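Local coordinates for protein acyl-CoA dehydrogenase (Thermus thermophilus, PDB 2Z1Q) that binds FAD and probably oxidises saturated acyl-CoA thioesters to 2,3-dehydroacyl-CoA, passing the electrons on to an acceptor, at residues 37-42 with 94-99; 148-153 with 159-164; 329-334 with 338-343; 511-514 with 519-522; 531-534 with 540-543. All coordinates share one frame; numbering follows the deposited sequence.

Interaction 1. Residues 37-42 with 94-99; sequences RTTRTF and TVVAEE
E99 reaches from helix 90-99 to T39 and R40 on helix 30-54. E99 CB lies against the methyl of T39, with T39 CG2 3.4 Å away, and this is a tight apolar touch. CG starts out beside the backbone N, and the chain then bends at chi2 (-50°). The bend brings the carboxylate across the aliphatic part of R40 at a slant. E99 CD is 4.0 Å from R40 NE, level with the edge of the guanidinium. E99 OE1 rests 3.3 Å from R40 CG and 3.7 Å from R40 CD. OE1 stays 4.1 Å from R40 NE, so the opposite charges are near but make no salt bridge. The carboxylate and guanidinium planes are turned 69° apart. E99 OE1 finds its ion pair with R277 on helix 252-288.

The two helices belong to the helical N-terminal domain of the acyl-CoA dehydrogenase fold. Their local axes approach to 9.1 Å and run in nearly the same direction, 26° apart. R40 and E99 have the closest CA atoms across the pair.

T39 points into the interface. Its methyl takes E99 CB, while its hydroxyl faces the two methyls of V96, with T39 OG1 3.8 Å from V96 CG2. The hydroxyl is not left without a polar partner there, because it bonds to the backbone O of I35, one turn earlier. R40 bends at chi3, and one face of its guanidinium lies over R37 CA. R577, another positive charge, comes close to R40 NE.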
# COMPACT_ATOMS: atom_id res chain seq x y z
N ARG B 37 -15.76 6.76 25.94
CA ARG B 37 -15.20 8.03 26.38
C ARG B 37 -14.01 7.80 27.33
O ARG B 37 -13.00 8.50 27.26
CB ARG B 37 -16.29 8.86 27.05
CG ARG B 37 -15.97 10.33 27.19
CD ARG B 37 -17.21 11.14 27.56
NE ARG B 37 -18.28 11.05 26.57
CZ ARG B 37 -19.35 10.28 26.68
NH1 ARG B 37 -20.27 10.27 25.72
NH2 ARG B 37 -19.52 9.51 27.75
N THR B 38 -14.15 6.79 28.19
CA THR B 38 -13.09 6.44 29.15
C THR B 38 -11.83 6.07 28.37
O THR B 38 -10.73 6.52 28.69
CB THR B 38 -13.51 5.23 30.02
OG1 THR B 38 -14.64 5.59 30.83
CG2 THR B 38 -12.36 4.79 30.92
N THR B 39 -12.00 5.23 27.36
CA THR B 39 -10.89 4.79 26.53
C THR B 39 -10.25 5.98 25.84
O THR B 39 -9.02 6.12 25.84
CB THR B 39 -11.38 3.76 25.49
OG1 THR B 39 -11.88 2.60 26.17
CG2 THR B 39 -10.24 3.35 24.57
N ARG B 40 -11.06 6.86 25.25
CA ARG B 40 -10.53 8.04 24.59
C ARG B 40 -9.69 8.88 25.55
O ARG B 40 -8.66 9.44 25.17
CB ARG B 40 -11.67 8.89 24.01
CG ARG B 40 -12.11 8.49 22.59
CD ARG B 40 -13.30 9.32 22.09
NE ARG B 40 -14.59 8.72 22.44
CZ ARG B 40 -15.61 9.40 22.98
NH1 ARG B 40 -15.49 10.70 23.23
NH2 ARG B 40 -16.75 8.77 23.26
N THR B 41 -10.13 8.95 26.81
CA THR B 41 -9.41 9.72 27.82
C THR B 41 -8.10 9.02 28.17
O THR B 41 -7.04 9.64 28.24
CB THR B 41 -10.26 9.89 29.10
OG1 THR B 41 -11.54 10.44 28.75
CG2 THR B 41 -9.57 10.82 30.08
N PHE B 42 -8.19 7.71 28.38
CA PHE B 42 -7.04 6.88 28.70
C PHE B 42 -5.94 7.03 27.66
O PHE B 42 -4.75 7.08 27.99
CB PHE B 42 -7.47 5.41 28.77
CG PHE B 42 -6.34 4.45 28.98
CD1 PHE B 42 -5.58 4.50 30.15
CD2 PHE B 42 -6.04 3.48 28.02
CE1 PHE B 42 -4.55 3.59 30.37
CE2 PHE B 42 -5.00 2.57 28.23
CZ PHE B 42 -4.26 2.63 29.41
N THR B 94 -15.77 -4.30 21.74
CA THR B 94 -15.50 -3.94 20.35
C THR B 94 -15.25 -2.45 20.18
O THR B 94 -14.34 -2.05 19.44
CB THR B 94 -16.65 -4.38 19.42
OG1 THR B 94 -16.82 -5.80 19.50
CG2 THR B 94 -16.34 -4.00 17.98
N VAL B 95 -16.04 -1.62 20.86
CA VAL B 95 -15.85 -0.17 20.75
C VAL B 95 -14.52 0.21 21.42
O VAL B 95 -13.84 1.15 21.00
CB VAL B 95 -17.02 0.63 21.40
CG1 VAL B 95 -18.36 0.17 20.80
CG2 VAL B 95 -17.02 0.46 22.91
N VAL B 96 -14.15 -0.52 22.47
CA VAL B 96 -12.89 -0.26 23.18
C VAL B 96 -11.73 -0.53 22.22
O VAL B 96 -10.76 0.22 22.19
CB VAL B 96 -12.77 -1.16 24.45
CG1 VAL B 96 -11.35 -1.09 25.00
CG2 VAL B 96 -13.76 -0.68 25.51
N ALA B 97 -11.84 -1.59 21.44
CA ALA B 97 -10.80 -1.93 20.47
C ALA B 97 -10.67 -0.79 19.47
O ALA B 97 -9.57 -0.37 19.14
CB ALA B 97 -11.16 -3.21 19.75
N GLU B 98 -11.80 -0.29 18.98
CA GLU B 98 -11.79 0.79 18.00
C GLU B 98 -11.13 2.07 18.52
O GLU B 98 -10.32 2.67 17.83
CB GLU B 98 -13.22 1.12 17.51
CG GLU B 98 -13.29 2.38 16.61
CD GLU B 98 -14.71 2.79 16.19
OE1 GLU B 98 -14.87 3.92 15.68
OE2 GLU B 98 -15.67 2.00 16.37
N GLU B 99 -11.48 2.46 19.74
CA GLU B 99 -10.93 3.68 20.34
C GLU B 99 -9.44 3.54 20.69
O GLU B 99 -8.72 4.53 20.78
CB GLU B 99 -11.74 4.07 21.58
CG GLU B 99 -13.17 4.57 21.29
CD GLU B 99 -13.22 5.66 20.22
OE1 GLU B 99 -12.22 6.40 20.07
OE2 GLU B 99 -14.26 5.80 19.55

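Interaction 2. Residues 148-153 with 159-164. With FAD (flavin-adenine dinucleotide), chain D.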
# COMPACT_ATOMS: atom_id res chain seq x y z
N LEU B 148 1.29 -19.82 19.92
CA LEU B 148 0.84 -20.80 18.97
C LEU B 148 1.78 -20.95 17.78
O LEU B 148 2.20 -22.04 17.45
CB LEU B 148 -0.56 -20.43 18.49
CG LEU B 148 -1.14 -21.30 17.38
CD1 LEU B 148 -0.97 -22.75 17.77
CD2 LEU B 148 -2.61 -20.97 17.15
N THR B 149 2.10 -19.82 17.16
CA THR B 149 2.96 -19.80 15.99
C THR B 149 4.40 -20.28 16.25
O THR B 149 4.94 -20.06 17.33
CB THR B 149 3.01 -18.37 15.39
OG1 THR B 149 1.70 -18.02 14.92
CG2 THR B 149 3.99 -18.30 14.23
N GLU B 150 4.98 -20.95 15.27
CA GLU B 150 6.36 -21.44 15.38
C GLU B 150 7.10 -21.07 14.09
O GLU B 150 6.48 -20.73 13.08
CB GLU B 150 6.37 -22.96 15.59
CG GLU B 150 5.63 -23.40 16.86
CD GLU B 150 5.81 -24.87 17.20
OE1 GLU B 150 6.62 -25.56 16.54
OE2 GLU B 150 5.13 -25.34 18.13
N PRO B 151 8.45 -21.11 14.12
CA PRO B 151 9.26 -20.78 12.94
C PRO B 151 8.76 -21.48 11.66
O PRO B 151 8.64 -20.85 10.61
CB PRO B 151 10.67 -21.21 13.36
CG PRO B 151 10.65 -20.93 14.85
CD PRO B 151 9.29 -21.42 15.28
N GLY B 152 8.46 -22.78 11.76
CA GLY B 152 7.98 -23.50 10.60
C GLY B 152 6.47 -23.53 10.40
O GLY B 152 5.99 -23.93 9.35
N SER B 153 5.70 -23.09 11.41
CA SER B 153 4.24 -23.12 11.27
C SER B 153 3.54 -21.81 11.63
O SER B 153 3.66 -21.32 12.76
CB SER B 153 3.67 -24.25 12.13
OG SER B 153 3.98 -24.07 13.50
N ALA B 159 0.35 -27.25 12.81
CA ALA B 159 1.56 -27.93 12.37
C ALA B 159 2.67 -27.74 13.40
O ALA B 159 3.76 -28.27 13.25
CB ALA B 159 2.01 -27.39 11.01
N ALA B 160 2.38 -26.98 14.45
CA ALA B 160 3.37 -26.74 15.49
C ALA B 160 4.01 -28.06 15.91
O ALA B 160 3.34 -29.09 15.99
CB ALA B 160 2.71 -26.07 16.70
N LYS B 161 5.32 -28.04 16.18
CA LYS B 161 6.00 -29.25 16.59
C LYS B 161 6.56 -29.24 18.01
O LYS B 161 7.27 -30.17 18.41
CB LYS B 161 7.10 -29.63 15.59
CG LYS B 161 8.09 -28.55 15.23
CD LYS B 161 8.99 -29.07 14.12
CE LYS B 161 9.89 -27.97 13.57
NZ LYS B 161 10.86 -28.51 12.56
N THR B 162 6.25 -28.20 18.78
CA THR B 162 6.70 -28.15 20.17
C THR B 162 6.10 -29.42 20.81
O THR B 162 4.89 -29.63 20.76
CB THR B 162 6.13 -26.92 20.88
OG1 THR B 162 6.69 -25.74 20.31
CG2 THR B 162 6.44 -26.97 22.37
N ARG B 163 6.97 -30.25 21.39
CA ARG B 163 6.55 -31.51 21.99
C ARG B 163 6.26 -31.49 23.49
O ARG B 163 6.82 -30.69 24.24
CB ARG B 163 7.58 -32.60 21.67
CG ARG B 163 9.04 -32.24 21.99
CD ARG B 163 10.02 -33.07 21.13
NE ARG B 163 11.38 -32.55 21.23
CZ ARG B 163 12.18 -32.76 22.27
NH1 ARG B 163 11.74 -33.47 23.30
NH2 ARG B 163 13.40 -32.23 22.30
N ALA B 164 5.39 -32.39 23.91
CA ALA B 164 5.02 -32.50 25.32
C ALA B 164 4.99 -33.97 25.70
O ALA B 164 4.30 -34.77 25.08
CB ALA B 164 3.66 -31.86 25.56
PA FAD D . 3.78 -17.39 5.77
O1A FAD D . 4.15 -16.10 6.29
O2A FAD D . 4.23 -18.78 6.43
O5B FAD D . 2.49 -17.44 4.89
C5B FAD D . 2.79 -16.95 3.58
C4B FAD D . 1.47 -17.24 2.90
O4B FAD D . 0.30 -17.51 3.56
C3B FAD D . 1.12 -16.58 1.49
O3B FAD D . 1.80 -17.25 0.42
C2B FAD D . -0.43 -16.88 1.62
O2B FAD D . -1.15 -17.02 0.40
C1B FAD D . -0.11 -18.13 2.40
N9A FAD D . -1.02 -19.22 2.57
C8A FAD D . -1.00 -19.98 3.70
N7A FAD D . -1.87 -20.92 3.62
C5A FAD D . -2.53 -20.82 2.45
C6A FAD D . -3.57 -21.56 1.81
N6A FAD D . -4.12 -22.65 2.46
N1A FAD D . -3.98 -21.16 0.58
C2A FAD D . -3.44 -20.12 -0.05
N3A FAD D . -2.47 -19.43 0.52
C4A FAD D . -1.97 -19.72 1.73
N1 FAD D . 1.50 -15.55 17.01
C2 FAD D . 0.98 -16.00 18.17
O2 FAD D . 0.76 -17.20 18.28
N3 FAD D . 0.72 -15.20 19.23
C4 FAD D . 0.96 -13.84 19.20
O4 FAD D . 0.73 -13.13 20.15
C4X FAD D . 1.54 -13.27 17.96
N5 FAD D . 1.85 -11.97 17.83
C5X FAD D . 2.42 -11.49 16.70
C6 FAD D . 2.81 -10.11 16.59
C7 FAD D . 3.44 -9.64 15.43
C7M FAD D . 3.87 -8.19 15.33
C8 FAD D . 3.68 -10.54 14.33
C8M FAD D . 4.37 -10.08 13.06
C9 FAD D . 3.31 -11.86 14.42
C9A FAD D . 2.68 -12.37 15.60
N10 FAD D . 2.34 -13.74 15.68
C10 FAD D . 1.79 -14.24 16.84
C1' FAD D . 2.65 -14.54 14.53
C2' FAD D . 1.46 -14.84 13.60
O2' FAD D . 0.50 -15.65 14.26
C3' FAD D . 2.15 -15.54 12.47
O3' FAD D . 3.08 -14.59 11.88
C4' FAD D . 1.25 -16.01 11.36
O4' FAD D . 0.28 -16.97 11.77
C5' FAD D . 2.25 -16.53 10.40
O5' FAD D . 1.74 -16.98 9.24
P FAD D . 3.11 -17.14 8.43
O1P FAD D . 3.84 -15.84 8.53
O2P FAD D . 4.03 -18.32 9.07
O3P FAD D . 2.60 -17.44 6.91
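E150 sends its carboxylate into the turn at K161 and T162, where two successive backbone N-H groups and one hydroxyl bind it. K161 N donates to E150 OE1 at 2.8 Å, and approaches from above the carboxylate plane. T162 N donates to E150 OE2 at 3.1 Å and uses the syn lone pair, on the side of the other oxygen. T162 OG1 also donates to E150 OE2, at 2.7 Å, from well above the plane (65° out of it). OE2 therefore takes two bonds from one residue. It also forms a salt bridge with K179, which should favour the charged carboxylate in this buried place. The E150 chain is extended beyond CG (chi2 -172°), and this carries the acid across to the turn.

S153 packs on A159 and A160. Its CB is 3.7 Å from A159 CB, and its hydroxyl lies 3.4 Å (S153 OG) from A160 CA. E150 and S153 bond to each other through both backbone N-H and C=O groups, which closes the 150-153 loop.

The other side of this loop holds the flavin. L148 N and T149 N both donate to FAD O2, each at 3.1 Å. T149 OG1 shares a 2.7 Å hydrogen bond with FAD O2' on the ribityl chain. E150 thus ties the loop next to the flavin to the turn leading into the next strand.

R289 of the second subunit bonds to P151 O. Within the chain, the loop follows strand 144-147 in the beta-sheet middle domain, and the turn runs into strand 163-166, which lies between strands 172-183 and 190-197.

Interaction 3. Residues 329-334 with 338-343; sequences EALLGK and EAVMAG
L331 lays its CD2 methyl over the backbone of V340, 3.6 Å from V340 CA. Two helices joined by a type II turn meet here, in the C-terminal domain of the acyl-CoA dehydrogenase fold. After helix 300-331 the turn, from L331 to K334, redirects the chain, and helix 337-345 follows. The contact is plain apolar packing near the surface, away from the flavin.

L331 CG leaves beside the backbone N (chi1 -75°), and the branch then swings CD2 to the second helix. There the methyl sits over V340 CA and O and near G343. It is 4.0 Å from V340 CG1 and 4.2 Å from G343 CA. G343 has no side chain, so the methyl meets bare backbone at that point.

G333 has a positive phi (64°), as the third residue of a type II turn does. The turn is closed by a weak bond from K334 N to L331 O. K334 starts toward the second helix, but its amino end leads away from it. A330 CB lies near G343 O, and Y347 also packs on A330. At the far end of the turn, K334 CB rests 4.2 Å from A339 CB.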
# COMPACT_ATOMS: atom_id res chain seq x y z
N GLU B 329 -27.15 -10.26 20.29
CA GLU B 329 -28.52 -10.77 20.41
C GLU B 329 -28.52 -12.28 20.57
O GLU B 329 -29.25 -12.83 21.38
CB GLU B 329 -29.36 -10.37 19.20
CG GLU B 329 -29.69 -8.89 19.11
CD GLU B 329 -30.82 -8.60 18.14
OE1 GLU B 329 -31.11 -7.41 17.90
OE2 GLU B 329 -31.41 -9.57 17.62
N ALA B 330 -27.70 -12.96 19.78
CA ALA B 330 -27.63 -14.41 19.85
C ALA B 330 -27.03 -14.85 21.18
O ALA B 330 -27.01 -16.04 21.50
CB ALA B 330 -26.80 -14.95 18.70
N LEU B 331 -26.54 -13.89 21.96
CA LEU B 331 -25.94 -14.18 23.26
C LEU B 331 -26.88 -13.90 24.43
O LEU B 331 -26.64 -14.35 25.55
CB LEU B 331 -24.64 -13.38 23.42
CG LEU B 331 -23.44 -13.89 22.62
CD1 LEU B 331 -22.25 -12.96 22.79
CD2 LEU B 331 -23.08 -15.30 23.09
N LEU B 332 -27.95 -13.16 24.16
CA LEU B 332 -28.92 -12.84 25.21
C LEU B 332 -29.46 -14.11 25.86
O LEU B 332 -29.73 -15.11 25.18
CB LEU B 332 -30.09 -12.05 24.63
CG LEU B 332 -29.76 -10.68 24.04
CD1 LEU B 332 -30.98 -10.10 23.36
CD2 LEU B 332 -29.26 -9.76 25.14
N GLY B 333 -29.59 -14.08 27.18
CA GLY B 333 -30.12 -15.22 27.90
C GLY B 333 -29.23 -16.44 27.81
O GLY B 333 -29.70 -17.58 27.95
N LYS B 334 -27.95 -16.21 27.58
CA LYS B 334 -26.99 -17.30 27.48
C LYS B 334 -25.73 -17.02 28.27
O LYS B 334 -25.19 -15.90 28.24
CB LYS B 334 -26.62 -17.56 26.02
CG LYS B 334 -27.78 -18.04 25.17
CD LYS B 334 -27.33 -18.37 23.77
CE LYS B 334 -28.47 -18.97 22.96
NZ LYS B 334 -29.62 -18.03 22.83
N GLU B 338 -19.42 -22.65 26.60
CA GLU B 338 -20.00 -23.40 25.50
C GLU B 338 -21.07 -22.64 24.71
O GLU B 338 -21.06 -22.62 23.48
CB GLU B 338 -20.57 -24.71 26.04
CG GLU B 338 -20.98 -25.71 24.98
CD GLU B 338 -21.15 -27.11 25.55
OE1 GLU B 338 -20.15 -27.66 26.07
OE2 GLU B 338 -22.27 -27.65 25.47
N ALA B 339 -21.99 -21.99 25.43
CA ALA B 339 -23.06 -21.25 24.78
C ALA B 339 -22.53 -19.98 24.14
O ALA B 339 -22.93 -19.61 23.04
CB ALA B 339 -24.14 -20.91 25.79
N VAL B 340 -21.63 -19.30 24.85
CA VAL B 340 -21.07 -18.07 24.32
C VAL B 340 -20.23 -18.34 23.06
O VAL B 340 -20.36 -17.61 22.07
CB VAL B 340 -20.21 -17.34 25.37
CG1 VAL B 340 -19.57 -16.11 24.74
CG2 VAL B 340 -21.07 -16.92 26.56
N MET B 341 -19.40 -19.38 23.08
CA MET B 341 -18.58 -19.70 21.91
C MET B 341 -19.46 -20.05 20.71
O MET B 341 -19.23 -19.56 19.60
CB MET B 341 -17.64 -20.88 22.19
CG MET B 341 -16.44 -20.58 23.09
SD MET B 341 -15.27 -21.98 23.15
CE MET B 341 -16.05 -23.11 24.34
N ALA B 342 -20.47 -20.89 20.92
CA ALA B 342 -21.37 -21.26 19.83
C ALA B 342 -22.12 -20.03 19.33
O ALA B 342 -22.43 -19.93 18.14
CB ALA B 342 -22.36 -22.33 20.29
N GLY B 343 -22.40 -19.09 20.22
CA GLY B 343 -23.11 -17.89 19.82
C GLY B 343 -22.25 -17.05 18.89
O GLY B 343 -22.73 -16.51 17.89

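Interaction 4. Residues 511-514 with 519-522; sequences RIYL and DRAQ
Y513 turns its ring along the helix toward R520 with CG opposite the backbone N (chi1 -175°), although the side chain starts out facing away from R520. R520 has a nearly eclipsed chi1 (-122°) and bends again at chi2 and chi3. Its guanidinium is thereby folded back toward the earlier turns of the same helix.

The direct touch is slight. R520 NH2 stops 4.1 Å from Y513 OH, with the hydroxyl at the guanidinium edge. The ring and guanidinium planes are 70° apart. R520 CZ lies 5.9 Å from the centroid of the Y513 ring, so any cation-pi attraction is long and weak at most.

A water makes the firmer link. It donates to the backbone Y513 O at 3.0 Å and accepts from R520 NH2 at 2.7 Å. It lies in the guanidinium plane at the edge of that group. It also sits over one face of the Y513 ring, 3.3 Å above its plane and toward the rim.

Outside the two segments, D488 OD2 on helix 476-502 forms a salt bridge with R520 NH2 and a weak hydrogen bond with Y513 OH, and so probably keeps the two side chains together. Y513 also packs on A491 and A492 of that helix, and on S311 and A315 of helix 300-331.

Y513 and R520 are seven residues apart, two turns on one face of helix 505-528. D488 joins them within the helical C-terminal domain of the acyl-CoA dehydrogenase fold.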
# COMPACT_ATOMS: atom_id res chain seq x y z
N ARG B 511 -23.78 5.33 -1.36
CA ARG B 511 -23.89 5.30 -2.82
C ARG B 511 -22.51 5.20 -3.48
O ARG B 511 -22.32 4.47 -4.45
CB ARG B 511 -24.66 6.54 -3.31
CG ARG B 511 -25.05 6.55 -4.79
CD ARG B 511 -26.05 7.68 -5.08
NE ARG B 511 -27.25 7.53 -4.26
CZ ARG B 511 -27.67 8.41 -3.36
NH1 ARG B 511 -28.77 8.17 -2.66
NH2 ARG B 511 -26.99 9.54 -3.16
N ILE B 512 -21.55 5.94 -2.94
CA ILE B 512 -20.19 5.95 -3.44
C ILE B 512 -19.58 4.55 -3.35
O ILE B 512 -18.90 4.09 -4.26
CB ILE B 512 -19.35 6.94 -2.61
CG1 ILE B 512 -19.70 8.37 -3.03
CG2 ILE B 512 -17.87 6.64 -2.74
CD1 ILE B 512 -19.06 9.41 -2.17
N TYR B 513 -19.86 3.87 -2.24
CA TYR B 513 -19.33 2.53 -2.00
C TYR B 513 -20.03 1.50 -2.88
O TYR B 513 -19.38 0.64 -3.49
CB TYR B 513 -19.52 2.17 -0.51
CG TYR B 513 -18.89 0.86 -0.14
CD1 TYR B 513 -17.56 0.80 0.26
CD2 TYR B 513 -19.59 -0.34 -0.29
CE1 TYR B 513 -16.93 -0.41 0.49
CE2 TYR B 513 -18.97 -1.57 -0.06
CZ TYR B 513 -17.63 -1.59 0.32
OH TYR B 513 -16.92 -2.75 0.48
N LEU B 514 -21.35 1.59 -2.95
CA LEU B 514 -22.18 0.70 -3.75
C LEU B 514 -21.76 0.67 -5.23
O LEU B 514 -21.50 -0.40 -5.79
CB LEU B 514 -23.64 1.11 -3.63
CG LEU B 514 -24.63 0.38 -4.53
CD1 LEU B 514 -24.51 -1.11 -4.28
CD2 LEU B 514 -26.06 0.85 -4.27
N ASP B 519 -18.87 -2.45 -9.71
CA ASP B 519 -17.86 -2.55 -10.75
C ASP B 519 -16.88 -3.67 -10.47
O ASP B 519 -16.50 -4.41 -11.38
CB ASP B 519 -17.08 -1.25 -10.89
CG ASP B 519 -17.95 -0.09 -11.30
OD1 ASP B 519 -19.00 -0.31 -11.95
OD2 ASP B 519 -17.57 1.05 -10.96
N ARG B 520 -16.47 -3.76 -9.21
CA ARG B 520 -15.52 -4.77 -8.76
C ARG B 520 -16.17 -6.15 -8.87
O ARG B 520 -15.48 -7.14 -9.14
CB ARG B 520 -15.14 -4.50 -7.29
CG ARG B 520 -13.65 -4.32 -7.05
CD ARG B 520 -13.42 -3.12 -6.16
NE ARG B 520 -14.27 -3.15 -4.98
CZ ARG B 520 -14.70 -2.06 -4.35
NH1 ARG B 520 -14.36 -0.86 -4.78
NH2 ARG B 520 -15.50 -2.17 -3.29
N ALA B 521 -17.48 -6.21 -8.66
CA ALA B 521 -18.21 -7.47 -8.76
C ALA B 521 -18.20 -7.97 -10.20
O ALA B 521 -17.93 -9.15 -10.45
CB ALA B 521 -19.66 -7.28 -8.29
N GLN B 522 -18.49 -7.09 -11.15
CA GLN B 522 -18.50 -7.51 -12.55
C GLN B 522 -17.12 -7.99 -12.98
O GLN B 522 -16.98 -9.09 -13.49
CB GLN B 522 -18.98 -6.37 -13.47
CG GLN B 522 -19.18 -6.81 -14.92
CD GLN B 522 -19.99 -5.83 -15.75
OE1 GLN B 522 -21.17 -5.61 -15.49
NE2 GLN B 522 -19.35 -5.24 -16.75
O HOH W 1 -16.47 0.34 -2.82

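Interaction 5. Residues 531-534 with 540-543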
# COMPACT_ATOMS: atom_id res chain seq x y z
N ARG B 531 -13.03 -19.75 -16.25
CA ARG B 531 -12.41 -20.91 -15.62
C ARG B 531 -13.44 -22.01 -15.31
O ARG B 531 -13.08 -23.19 -15.18
CB ARG B 531 -11.71 -20.50 -14.33
CG ARG B 531 -11.04 -21.63 -13.55
CD ARG B 531 -9.75 -22.11 -14.20
NE ARG B 531 -9.03 -23.02 -13.32
CZ ARG B 531 -7.76 -23.40 -13.48
NH1 ARG B 531 -7.05 -22.95 -14.51
NH2 ARG B 531 -7.19 -24.21 -12.60
N LEU B 532 -14.70 -21.60 -15.22
CA LEU B 532 -15.81 -22.50 -14.91
C LEU B 532 -16.68 -22.88 -16.11
O LEU B 532 -17.26 -23.96 -16.15
CB LEU B 532 -16.69 -21.86 -13.83
CG LEU B 532 -15.93 -21.28 -12.64
CD1 LEU B 532 -16.90 -20.66 -11.64
CD2 LEU B 532 -15.13 -22.39 -11.98
N VAL B 533 -16.78 -21.98 -17.08
CA VAL B 533 -17.60 -22.23 -18.27
C VAL B 533 -16.90 -21.91 -19.58
O VAL B 533 -15.98 -21.09 -19.62
CB VAL B 533 -18.92 -21.41 -18.22
CG1 VAL B 533 -19.86 -21.99 -17.18
CG2 VAL B 533 -18.62 -19.95 -17.89
N GLU B 534 -17.33 -22.57 -20.65
CA GLU B 534 -16.75 -22.34 -21.97
C GLU B 534 -17.80 -22.46 -23.08
O GLU B 534 -18.96 -22.82 -22.83
CB GLU B 534 -15.62 -23.33 -22.25
CG GLU B 534 -16.08 -24.77 -22.23
CD GLU B 534 -15.04 -25.70 -22.80
OE1 GLU B 534 -14.72 -25.57 -24.00
OE2 GLU B 534 -14.54 -26.57 -22.05
N VAL B 540 -23.62 -17.23 -22.12
CA VAL B 540 -24.89 -17.04 -21.42
C VAL B 540 -24.60 -16.60 -19.98
O VAL B 540 -25.19 -15.65 -19.47
CB VAL B 540 -25.74 -18.34 -21.36
CG1 VAL B 540 -27.14 -18.03 -20.85
CG2 VAL B 540 -25.81 -19.00 -22.73
N VAL B 541 -23.69 -17.32 -19.34
CA VAL B 541 -23.28 -17.01 -17.97
C VAL B 541 -22.72 -15.60 -17.88
O VAL B 541 -23.03 -14.86 -16.95
CB VAL B 541 -22.21 -18.01 -17.47
CG1 VAL B 541 -21.77 -17.66 -16.05
CG2 VAL B 541 -22.76 -19.44 -17.54
N TYR B 542 -21.90 -15.21 -18.86
CA TYR B 542 -21.31 -13.88 -18.85
C TYR B 542 -22.38 -12.79 -18.89
O TYR B 542 -22.27 -11.77 -18.20
CB TYR B 542 -20.33 -13.69 -20.03
CG TYR B 542 -19.18 -14.67 -20.08
CD1 TYR B 542 -18.71 -15.32 -18.92
CD2 TYR B 542 -18.53 -14.94 -21.28
CE1 TYR B 542 -17.61 -16.21 -18.98
CE2 TYR B 542 -17.44 -15.82 -21.35
CZ TYR B 542 -16.99 -16.45 -20.20
OH TYR B 542 -15.92 -17.30 -20.31
N SER B 543 -23.42 -13.00 -19.69
CA SER B 543 -24.49 -12.01 -19.77
C SER B 543 -25.24 -11.97 -18.44
O SER B 543 -25.69 -10.91 -18.01
CB SER B 543 -25.45 -12.36 -20.91
OG SER B 543 -24.80 -12.26 -22.16
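V533 lies on an extended bit of loop (phi -132°, psi 155°) and faces helix 535-547, with V533 CA 7.7 Å from V541 CA. V533 carries the whole contact from the loop side. Its two methyls divide the work between V541 and Y542.

CG1 lies beside the backbone N (chi1 -73°) and meets V541 tip to tip. V533 CG1 is 3.9 Å from V541 CG2. The other methyl, CG2, takes the place between the backbone N and the carbonyl carbon. From there V533 CG2 reaches Y542 CE1 at 4.0 Å and V541 CB at 4.1 Å. It approaches the Y542 ring obliquely. V533 and Y542 run past each other in opposite directions, so the ring lies along the valine rather than ending on it. The tip of the ring continues to the loop backbone, where Y542 OH is 3.9 Å from V533 O.

This is a helix-loop-helix connection in the helical C-terminal part of the chain. The loop leaves helix 505-528, and the next helix folds back so that its second turn rests on the loop that leads into it. The packing is apolar, and the tyrosine hydroxyl only borders it.

Neighbours add to the same patch. L529 touches both V541 and Y542, P530 also packs on Y542, and L463 of helix 445-468 touches V541. P553 of the second subunit packs on Y542.

Overall arrangement
The five contacts follow one another along the chain without overlap. Interaction 1 joins two helices of the N-terminal domain. Interaction 2 lies in the beta-sheet middle domain, and it alone touches the flavin; its centre is about 34 Å from that of interaction 1. Interactions 3, 4 and 5 belong to the helical C-terminal part. Interaction 3 lies near the C-terminal end of helix 300-331, which also packs on Y513 of interaction 4. Interaction 4 lies on helix 505-528, and interaction 5 joins the following loop to helix 535-547, with centres about 21 Å apart. Interactions 2, 4 and 5 touch the second subunit, so the cofactor loop and the C-terminal helices take part in the dimer.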